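Sulfite dehydrogenase (Paracoccus pantotrophus, PDB 2XTS) oxidises protein-bound sulfane sulfur in the bacterial Sox system, as the molybdenum-cofactor subunit of a complex with a haem c cytochrome that takes part in electron transfer. Local coordinates at residues L339-A344 / N371-W376; G125-G130 / V384-I389; V300-D305 / F327-D332. One frame throughout, in Å; residues are numbered along the deposited sequence.

Contact 1: L339-A344 / N371-W376; sequences LLQSRA and NGIQTW
Gln-341 and Thr-375 lie side by side on one face of the sheet, and Gln-341 NE2 donates a 2.9 Å hydrogen bond to Thr-375 OG1. The extended chain, chi2 -177°, carries the amide alongside the threonine; the bond, 161°, leaves nearly in the amide plane. The Gln-341 side chain crosses that of Ile-373 at about a right angle, with Gln-341 CB 3.7 Å from Ile-373 CG2, while Ile-373 CD1 lies 4.0 Å from CG of Arg-343, itself salt-bridged to Asp-301. With an alanine at Gln-341, Thr-375 OG1 would probably lose its amide donor, and Ile-373 CG2 would keep CB but lose the outer glutamine chain. On the other face, Leu-340 CB sits 4.2 Å from Trp-376 CB, and Gln-374 CG lies over one face of the Trp-376 ring, toward its rim. Leu-340 and Trp-376 form an antiparallel hydrogen-bonded pair, Leu-340 N to Trp-376 O 2.8 Å. Water then takes over, bridging Leu-340 O to Gln-374 O and Ser-342 O to Gln-374 N; buried Ser-342 N finds no partner. Strand 338-346 lies between strands 297-303 and 375-378, with 384-389 beyond; strand 265-270 and helix 136-140 pack on Trp-376, whose NE1 bonds Ile-268 O.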
loop_
_atom_site.group_PDB
_atom_site.type_symbol
_atom_site.label_atom_id
_atom_site.label_comp_id
_atom_site.label_asym_id
_atom_site.label_seq_id
_atom_site.Cartn_x
_atom_site.Cartn_y
_atom_site.Cartn_z
ATOM N N LEU A 339 7.558 25.202 -20.279
ATOM C CA LEU A 339 6.536 24.323 -20.822
ATOM C C LEU A 339 7.010 22.904 -20.577
ATOM O O LEU A 339 7.794 22.336 -21.340
ATOM C CB LEU A 339 6.302 24.598 -22.303
ATOM C CG LEU A 339 5.589 25.917 -22.611
ATOM C CD1 LEU A 339 5.754 26.234 -24.096
ATOM C CD2 LEU A 339 4.117 25.911 -22.188
ATOM N N LEU A 340 6.518 22.323 -19.489
ATOM C CA LEU A 340 6.994 21.009 -19.066
ATOM C C LEU A 340 6.266 19.911 -19.814
ATOM O O LEU A 340 5.041 19.950 -19.935
ATOM C CB LEU A 340 6.756 20.784 -17.567
ATOM C CG LEU A 340 7.367 21.758 -16.575
ATOM C CD1 LEU A 340 6.961 21.375 -15.177
ATOM C CD2 LEU A 340 8.881 21.796 -16.724
ATOM N N GLN A 341 7.016 18.907 -20.258
ATOM C CA GLN A 341 6.452 17.712 -20.863
ATOM C C GLN A 341 7.265 16.497 -20.452
ATOM O O GLN A 341 8.474 16.610 -20.203
ATOM C CB GLN A 341 6.496 17.799 -22.383
ATOM C CG GLN A 341 5.692 18.916 -23.001
ATOM C CD GLN A 341 5.721 18.892 -24.505
ATOM O OE1 GLN A 341 6.640 18.365 -25.115
ATOM N NE2 GLN A 341 4.674 19.455 -25.112
ATOM N N SER A 342 6.609 15.341 -20.415
ATOM C CA SER A 342 7.287 14.086 -20.257
ATOM C C SER A 342 6.882 13.148 -21.389
ATOM O O SER A 342 5.739 13.188 -21.880
ATOM C CB SER A 342 7.015 13.479 -18.890
ATOM O OG SER A 342 5.640 13.236 -18.657
ATOM N N ARG A 343 7.819 12.299 -21.785
ATOM C CA ARG A 343 7.627 11.372 -22.909
ATOM C C ARG A 343 8.192 10.005 -22.537
ATOM O O ARG A 343 9.413 9.861 -22.382
ATOM C CB ARG A 343 8.322 11.921 -24.154
ATOM C CG ARG A 343 8.220 11.095 -25.401
ATOM C CD ARG A 343 8.967 11.810 -26.535
ATOM N NE ARG A 343 10.417 11.828 -26.328
ATOM C CZ ARG A 343 11.287 12.496 -27.085
ATOM N NH1 ARG A 343 10.863 13.263 -28.082
ATOM N NH2 ARG A 343 12.588 12.430 -26.821
ATOM N N ALA A 344 7.303 9.017 -22.386
ATOM C CA ALA A 344 7.708 7.658 -22.036
ATOM C C ALA A 344 8.144 6.830 -23.236
ATOM O O ALA A 344 7.619 7.006 -24.341
ATOM C CB ALA A 344 6.569 6.950 -21.360
ATOM N N ASN A 371 -3.281 8.728 -24.773
ATOM C CA ASN A 371 -1.971 8.690 -24.135
ATOM C C ASN A 371 -1.056 9.831 -24.587
ATOM O O ASN A 371 0.155 9.747 -24.414
ATOM C CB ASN A 371 -1.274 7.335 -24.290
ATOM C CG ASN A 371 -0.976 6.967 -25.720
ATOM O OD1 ASN A 371 -1.781 7.185 -26.627
ATOM N ND2 ASN A 371 0.204 6.372 -25.931
ATOM N N GLY A 372 -1.620 10.906 -25.130
ATOM C CA GLY A 372 -0.819 12.014 -25.620
ATOM C C GLY A 372 0.002 12.704 -24.535
ATOM O O GLY A 372 -0.365 12.760 -23.368
ATOM N N ILE A 373 1.140 13.253 -24.945
ATOM C CA ILE A 373 2.016 14.008 -24.064
ATOM C C ILE A 373 1.266 15.179 -23.470
ATOM O O ILE A 373 0.639 15.955 -24.176
ATOM C CB ILE A 373 3.281 14.492 -24.833
ATOM C CG1 ILE A 373 4.181 13.306 -25.193
ATOM C CG2 ILE A 373 4.074 15.546 -24.088
ATOM C CD1 ILE A 373 5.275 13.658 -26.214
ATOM N N GLN A 374 1.353 15.300 -22.151
ATOM C CA GLN A 374 0.775 16.397 -21.393
ATOM C C GLN A 374 1.780 17.544 -21.264
ATOM O O GLN A 374 2.966 17.310 -21.029
ATOM C CB GLN A 374 0.419 15.888 -19.980
ATOM C CG GLN A 374 -0.124 16.965 -19.049
ATOM C CD GLN A 374 -1.461 17.539 -19.485
ATOM O OE1 GLN A 374 -1.616 18.754 -19.725
ATOM N NE2 GLN A 374 -2.427 16.681 -19.617
ATOM N N THR A 375 1.307 18.775 -21.411
ATOM C CA THR A 375 2.125 19.965 -21.240
ATOM C C THR A 375 1.630 20.751 -20.038
ATOM O O THR A 375 0.422 20.976 -19.881
ATOM C CB THR A 375 2.009 20.873 -22.458
ATOM O OG1 THR A 375 2.311 20.128 -23.646
ATOM C CG2 THR A 375 2.950 22.079 -22.376
ATOM N N TRP A 376 2.564 21.181 -19.192
ATOM C CA TRP A 376 2.261 22.146 -18.136
ATOM C C TRP A 376 2.957 23.475 -18.429
ATOM O O TRP A 376 4.179 23.516 -18.654
ATOM C CB TRP A 376 2.763 21.713 -16.751
ATOM C CG TRP A 376 2.267 20.409 -16.234
ATOM C CD1 TRP A 376 3.052 19.449 -15.669
ATOM C CD2 TRP A 376 0.913 19.891 -16.194
ATOM N NE1 TRP A 376 2.291 18.385 -15.279
ATOM C CE2 TRP A 376 0.980 18.628 -15.584
ATOM C CE3 TRP A 376 -0.338 20.387 -16.569
ATOM C CZ2 TRP A 376 -0.142 17.839 -15.396
ATOM C CZ3 TRP A 376 -1.452 19.611 -16.367
ATOM C CH2 TRP A 376 -1.350 18.358 -15.793
HETATM O O HOH W 1 3.407 18.093 -18.427
HETATM O O HOH W 2 3.085 13.281 -20.930
HETATM O O HOH W 3 3.680 15.455 -18.291
#

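Contact 2: G125-G130 / V384-I389; sequences GMEWGG and VENVEI
This is a polar loop-to-strand contact, in which Glu-127 and Gly-130 meet Asn-386 and Glu-388 of strand 384-389. The loop follows strand 112-119 in the molybdopterin-binding part of the chain, and the strand is the outermost, within this chain, of the large antiparallel sheet. Glu-127 and Asn-386 approach from opposite directions, and Asn-386 ND2 donates a 2.9 Å bond to Glu-127 OE1. The bond is almost straight, 169°, and lies in the amide plane, yet it meets the carboxylate from above its plane. With CG anti to the backbone N (chi1 177°), Asn-386 extends its amide toward the loop; ND2 also bonds Leu-133 O. Glu-127 OE2 accepts from the backbone N of Gln-132 and Leu-133, which fixes the rotation of the carboxylate. Glu-388 OE2 comes 3.3 Å from Gly-130 CA, at a backbone conformation where a CB would strike the preceding carbonyl. One water donates to Glu-388 OE1 at 2.7 Å and, weakly, to Gly-129 O. Salt bridges from Lys-355 and Arg-359 to Glu-388 OE2 probably ease the repulsion between Glu-388 and Glu-127, whose OE1 lies 6.2 Å from Glu-388 OE2. A type I beta turn, Glu-127 to Gly-130 with a weak closing bond, thus docks on the edge strand of the neighbouring sheet, whose Val-387 to Ile-389 pair antiparallel with a strand of the cytochrome chain, continuing the sheet across the subunit interface.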
loop_
_atom_site.group_PDB
_atom_site.type_symbol
_atom_site.label_atom_id
_atom_site.label_comp_id
_atom_site.label_asym_id
_atom_site.label_seq_id
_atom_site.Cartn_x
_atom_site.Cartn_y
_atom_site.Cartn_z
ATOM N N GLY A 125 -9.724 11.279 -21.450
ATOM C CA GLY A 125 -10.602 11.327 -22.616
ATOM C C GLY A 125 -11.251 12.686 -22.799
ATOM O O GLY A 125 -11.492 13.129 -23.929
ATOM N N MET A 126 -11.503 13.378 -21.697
ATOM C CA MET A 126 -12.059 14.740 -21.747
ATOM C C MET A 126 -11.084 15.730 -22.372
ATOM O O MET A 126 -11.464 16.860 -22.673
ATOM C CB MET A 126 -12.504 15.237 -20.351
ATOM C CG MET A 126 -11.390 15.649 -19.398
ATOM S SD MET A 126 -10.367 14.317 -18.756
ATOM C CE MET A 126 -11.535 13.450 -17.668
ATOM N N GLU A 127 -9.821 15.332 -22.496
ATOM C CA GLU A 127 -8.751 16.159 -23.090
ATOM C C GLU A 127 -8.503 15.881 -24.565
ATOM O O GLU A 127 -7.614 16.475 -25.157
ATOM C CB GLU A 127 -7.445 15.981 -22.309
ATOM C CG GLU A 127 -7.549 16.276 -20.821
ATOM C CD GLU A 127 -7.717 17.741 -20.541
ATOM O OE1 GLU A 127 -6.763 18.490 -20.865
ATOM O OE2 GLU A 127 -8.760 18.138 -19.966
ATOM N N TRP A 128 -9.303 15.024 -25.187
ATOM C CA TRP A 128 -9.103 14.730 -26.605
ATOM C C TRP A 128 -9.240 15.979 -27.466
ATOM O O TRP A 128 -8.546 16.124 -28.467
ATOM C CB TRP A 128 -10.091 13.684 -27.110
ATOM C CG TRP A 128 -9.561 12.280 -27.097
ATOM C CD1 TRP A 128 -10.113 11.205 -26.455
ATOM C CD2 TRP A 128 -8.420 11.789 -27.806
ATOM N NE1 TRP A 128 -9.388 10.070 -26.734
ATOM C CE2 TRP A 128 -8.333 10.409 -27.546
ATOM C CE3 TRP A 128 -7.458 12.378 -28.631
ATOM C CZ2 TRP A 128 -7.338 9.612 -28.088
ATOM C CZ3 TRP A 128 -6.470 11.575 -29.163
ATOM C CH2 TRP A 128 -6.420 10.209 -28.897
ATOM N N GLY A 129 -10.158 16.855 -27.093
ATOM C CA GLY A 129 -10.520 18.002 -27.915
ATOM C C GLY A 129 -9.950 19.311 -27.424
ATOM O O GLY A 129 -10.338 20.374 -27.923
ATOM N N GLY A 130 -9.045 19.270 -26.449
ATOM C CA GLY A 130 -8.484 20.491 -25.876
ATOM C C GLY A 130 -8.067 20.305 -24.443
ATOM O O GLY A 130 -7.884 19.188 -23.983
ATOM N N VAL A 384 0.776 26.923 -12.264
ATOM C CA VAL A 384 0.988 25.924 -13.303
ATOM C C VAL A 384 -0.347 25.651 -13.989
ATOM O O VAL A 384 -1.354 25.442 -13.316
ATOM C CB VAL A 384 1.558 24.619 -12.692
ATOM C CG1 VAL A 384 1.795 23.585 -13.751
ATOM C CG2 VAL A 384 2.845 24.896 -11.913
ATOM N N GLU A 385 -0.350 25.635 -15.327
ATOM C CA GLU A 385 -1.579 25.429 -16.097
ATOM C C GLU A 385 -1.505 24.236 -17.030
ATOM O O GLU A 385 -0.466 23.918 -17.619
ATOM C CB GLU A 385 -1.869 26.676 -16.954
ATOM C CG GLU A 385 -2.422 27.873 -16.200
ATOM C CD GLU A 385 -2.967 28.971 -17.094
ATOM O OE1 GLU A 385 -3.435 28.651 -18.199
ATOM O OE2 GLU A 385 -2.960 30.143 -16.662
ATOM N N ASN A 386 -2.660 23.597 -17.203
ATOM C CA ASN A 386 -2.917 22.662 -18.276
ATOM C C ASN A 386 -3.162 23.452 -19.557
ATOM O O ASN A 386 -4.090 24.275 -19.612
ATOM C CB ASN A 386 -4.174 21.858 -17.949
ATOM C CG ASN A 386 -4.571 20.904 -19.055
ATOM O OD1 ASN A 386 -3.790 20.633 -19.967
ATOM N ND2 ASN A 386 -5.815 20.446 -19.015
ATOM N N VAL A 387 -2.287 23.261 -20.541
ATOM C CA VAL A 387 -2.372 23.911 -21.841
ATOM C C VAL A 387 -2.159 22.913 -22.950
ATOM O O VAL A 387 -1.602 21.862 -22.719
ATOM C CB VAL A 387 -1.331 25.065 -21.989
ATOM C CG1 VAL A 387 -1.554 26.115 -20.910
ATOM C CG2 VAL A 387 0.084 24.557 -21.977
ATOM N N GLU A 388 -2.598 23.263 -24.163
ATOM C CA GLU A 388 -2.061 22.673 -25.399
ATOM C C GLU A 388 -1.157 23.695 -26.039
ATOM O O GLU A 388 -1.375 24.899 -25.885
ATOM C CB GLU A 388 -3.143 22.291 -26.407
ATOM C CG GLU A 388 -4.019 21.171 -25.949
ATOM C CD GLU A 388 -4.871 20.569 -27.051
ATOM O OE1 GLU A 388 -4.949 21.127 -28.163
ATOM O OE2 GLU A 388 -5.518 19.529 -26.821
ATOM N N ILE A 389 -0.164 23.204 -26.760
ATOM C CA ILE A 389 0.714 24.043 -27.545
ATOM C C ILE A 389 0.794 23.495 -28.970
ATOM O O ILE A 389 0.614 22.305 -29.208
ATOM C CB ILE A 389 2.130 24.163 -26.926
ATOM C CG1 ILE A 389 2.788 22.796 -26.740
ATOM C CG2 ILE A 389 2.074 24.981 -25.643
ATOM C CD1 ILE A 389 4.257 22.921 -26.316
HETATM O O HOH W 4 -7.319 21.267 -29.413
#

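Contact 3: V300-D305 / F327-D332; sequences VDVSLD and FHLDID
Val-300 lays its CG1 methyl over the face of the Phe-327 ring, a CH-pi contact 3.7 Å from CG1 to the ring centroid. The two side chains cross at about a right angle. Phe-327 holds its CG between the backbone N and the carbonyl carbon, chi1 67°, which swings the ring to Val-300, and a chi2 of 90° turns its face to the CG1 methyl. Val-302 divides its methyls between two partners: CG2 reaches Phe-327 CE1 at 3.8 Å, while CG1 lies 3.9 Å from Leu-329 CD2 as the valine and leucine slide past each other in opposite directions. Nearer the partly exposed end, Leu-304 and Ile-331 meet tip to tip, Leu-304 CD1 to Ile-331 CD1 4.1 Å.

Around this row, Ser-342 touches both Val-300 and Phe-327, Ala-313 lies against Val-302, Leu-340 against Leu-304 and Met-338 against Ile-331. At the end of the strand, Ser-303 OG accepts from Asp-305 N at 3.2 Å, an ST turn that shapes the chain around Leu-304. Asp-301 forms a salt bridge with Arg-299 and a hydrogen bond with Thr-312 OG1.

The strand axes approach to 8.5 Å, too far apart for backbone pairing. Both strands pair with 311-316, which lies between them in the sheet, so the sheet must fold over there for 297-303 and 325-333 to face each other, consistent with the sandwich of an E-set, immunoglobulin-like domain. With no hydrogen bond joining the segments, their cohesion here rests on methyl-to-ring and methyl-to-methyl packing, while Asp-301 and Ser-303 start from the opposite side of strand 297-303.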
loop_
_atom_site.group_PDB
_atom_site.type_symbol
_atom_site.label_atom_id
_atom_site.label_comp_id
_atom_site.label_asym_id
_atom_site.label_seq_id
_atom_site.Cartn_x
_atom_site.Cartn_y
_atom_site.Cartn_z
ATOM N N VAL A 300 12.223 7.700 -19.520
ATOM C CA VAL A 300 11.353 8.850 -19.618
ATOM C C VAL A 300 12.194 10.076 -19.910
ATOM O O VAL A 300 13.157 10.347 -19.215
ATOM C CB VAL A 300 10.510 9.090 -18.334
ATOM C CG1 VAL A 300 9.538 10.246 -18.550
ATOM C CG2 VAL A 300 9.791 7.804 -17.916
ATOM N N ASP A 301 11.823 10.799 -20.963
ATOM C CA ASP A 301 12.462 12.080 -21.295
ATOM C C ASP A 301 11.579 13.222 -20.791
ATOM O O ASP A 301 10.350 13.115 -20.834
ATOM C CB ASP A 301 12.692 12.203 -22.792
ATOM C CG ASP A 301 13.623 11.136 -23.338
ATOM O OD1 ASP A 301 14.507 10.643 -22.620
ATOM O OD2 ASP A 301 13.433 10.782 -24.522
ATOM N N VAL A 302 12.197 14.297 -20.328
ATOM C CA VAL A 302 11.517 15.475 -19.838
ATOM C C VAL A 302 11.986 16.699 -20.640
ATOM O O VAL A 302 13.188 16.842 -20.923
ATOM C CB VAL A 302 11.770 15.638 -18.332
ATOM C CG1 VAL A 302 11.301 17.000 -17.848
ATOM C CG2 VAL A 302 11.081 14.547 -17.572
ATOM N N SER A 303 11.043 17.550 -21.026
ATOM C CA SER A 303 11.353 18.821 -21.660
ATOM C C SER A 303 10.883 19.955 -20.783
ATOM O O SER A 303 9.836 19.856 -20.146
ATOM C CB SER A 303 10.689 18.910 -23.034
ATOM O OG SER A 303 10.945 20.164 -23.675
ATOM N N LEU A 304 11.664 21.035 -20.738
ATOM C CA LEU A 304 11.256 22.259 -20.076
ATOM C C LEU A 304 10.772 23.330 -21.040
ATOM O O LEU A 304 10.370 24.406 -20.585
ATOM C CB LEU A 304 12.426 22.838 -19.260
ATOM C CG LEU A 304 13.233 21.856 -18.394
ATOM C CD1 LEU A 304 14.302 22.634 -17.655
ATOM C CD2 LEU A 304 12.325 21.069 -17.434
ATOM N N ASP A 305 10.864 23.052 -22.347
ATOM C CA ASP A 305 10.639 24.070 -23.367
ATOM C C ASP A 305 9.670 23.609 -24.437
ATOM O O ASP A 305 9.761 23.999 -25.596
ATOM C CB ASP A 305 11.983 24.556 -23.945
ATOM C CG ASP A 305 12.774 23.481 -24.644
ATOM O OD1 ASP A 305 12.285 22.345 -24.809
ATOM O OD2 ASP A 305 13.907 23.825 -25.082
ATOM N N PHE A 327 9.498 8.512 -12.094
ATOM C CA PHE A 327 10.689 9.189 -12.618
ATOM C C PHE A 327 10.900 10.528 -11.959
ATOM O O PHE A 327 9.960 11.162 -11.469
ATOM C CB PHE A 327 10.649 9.369 -14.157
ATOM C CG PHE A 327 9.584 10.318 -14.658
ATOM C CD1 PHE A 327 9.845 11.677 -14.802
ATOM C CD2 PHE A 327 8.325 9.852 -15.006
ATOM C CE1 PHE A 327 8.859 12.540 -15.263
ATOM C CE2 PHE A 327 7.334 10.720 -15.479
ATOM C CZ PHE A 327 7.597 12.051 -15.605
ATOM N N HIS A 328 12.163 10.958 -11.951
ATOM C CA HIS A 328 12.552 12.242 -11.388
ATOM C C HIS A 328 13.575 12.932 -12.260
ATOM O O HIS A 328 14.427 12.287 -12.868
ATOM C CB HIS A 328 13.190 12.110 -10.014
ATOM C CG HIS A 328 12.267 11.602 -8.959
ATOM N ND1 HIS A 328 11.283 12.360 -8.360
ATOM C CD2 HIS A 328 12.214 10.387 -8.369
ATOM C CE1 HIS A 328 10.638 11.612 -7.474
ATOM N NE2 HIS A 328 11.185 10.413 -7.464
ATOM N N LEU A 329 13.490 14.256 -12.284
ATOM C CA LEU A 329 14.538 15.100 -12.852
ATOM C C LEU A 329 14.675 16.294 -11.935
ATOM O O LEU A 329 13.699 16.987 -11.652
ATOM C CB LEU A 329 14.220 15.565 -14.283
ATOM C CG LEU A 329 15.300 16.401 -14.995
ATOM C CD1 LEU A 329 16.448 15.507 -15.449
ATOM C CD2 LEU A 329 14.780 17.212 -16.164
ATOM N N ASP A 330 15.893 16.508 -11.432
ATOM C CA ASP A 330 16.169 17.634 -10.576
ATOM C C ASP A 330 16.724 18.762 -11.406
ATOM O O ASP A 330 17.674 18.563 -12.157
ATOM C CB ASP A 330 17.126 17.192 -9.485
ATOM C CG ASP A 330 16.526 16.081 -8.631
ATOM O OD1 ASP A 330 15.490 16.365 -7.993
ATOM O OD2 ASP A 330 17.089 14.954 -8.576
ATOM N N ILE A 331 16.124 19.943 -11.274
ATOM C CA ILE A 331 16.622 21.136 -11.986
ATOM C C ILE A 331 16.876 22.302 -11.039
ATOM O O ILE A 331 16.503 22.272 -9.867
ATOM C CB ILE A 331 15.664 21.569 -13.141
ATOM C CG1 ILE A 331 14.363 22.186 -12.599
ATOM C CG2 ILE A 331 15.389 20.391 -14.073
ATOM C CD1 ILE A 331 13.565 22.982 -13.652
ATOM N N ASP A 332 17.515 23.343 -11.576
ATOM C CA ASP A 332 17.707 24.590 -10.862
ATOM C C ASP A 332 16.843 25.635 -11.568
ATOM O O ASP A 332 17.213 26.131 -12.628
ATOM C CB ASP A 332 19.200 24.946 -10.892
ATOM C CG ASP A 332 19.547 26.166 -10.067
ATOM O OD1 ASP A 332 18.642 26.889 -9.615
ATOM O OD2 ASP A 332 20.762 26.404 -9.883
#

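From the N terminus, segment 125-130 opens contact 2, which closes only at 384-389 and so encloses both other contacts in one long loop. Contact 3 comes first inside it, closed when 327-332 returns opposite 300-305. Contact 1 then follows in series, opening at 339-344 and closing at 371-376 after helix 355-362. None of the loops cross. Contacts 1 and 3 meet through neighbouring strands 338-346 and 297-303, Gln-341 O lying 2.9 Å from Ser-303 N; contacts 1 and 2 meet through strands 375-378 and 384-389. Together they run from the interior of the dimerisation domain through its sheet to the molybdopterin-binding domain.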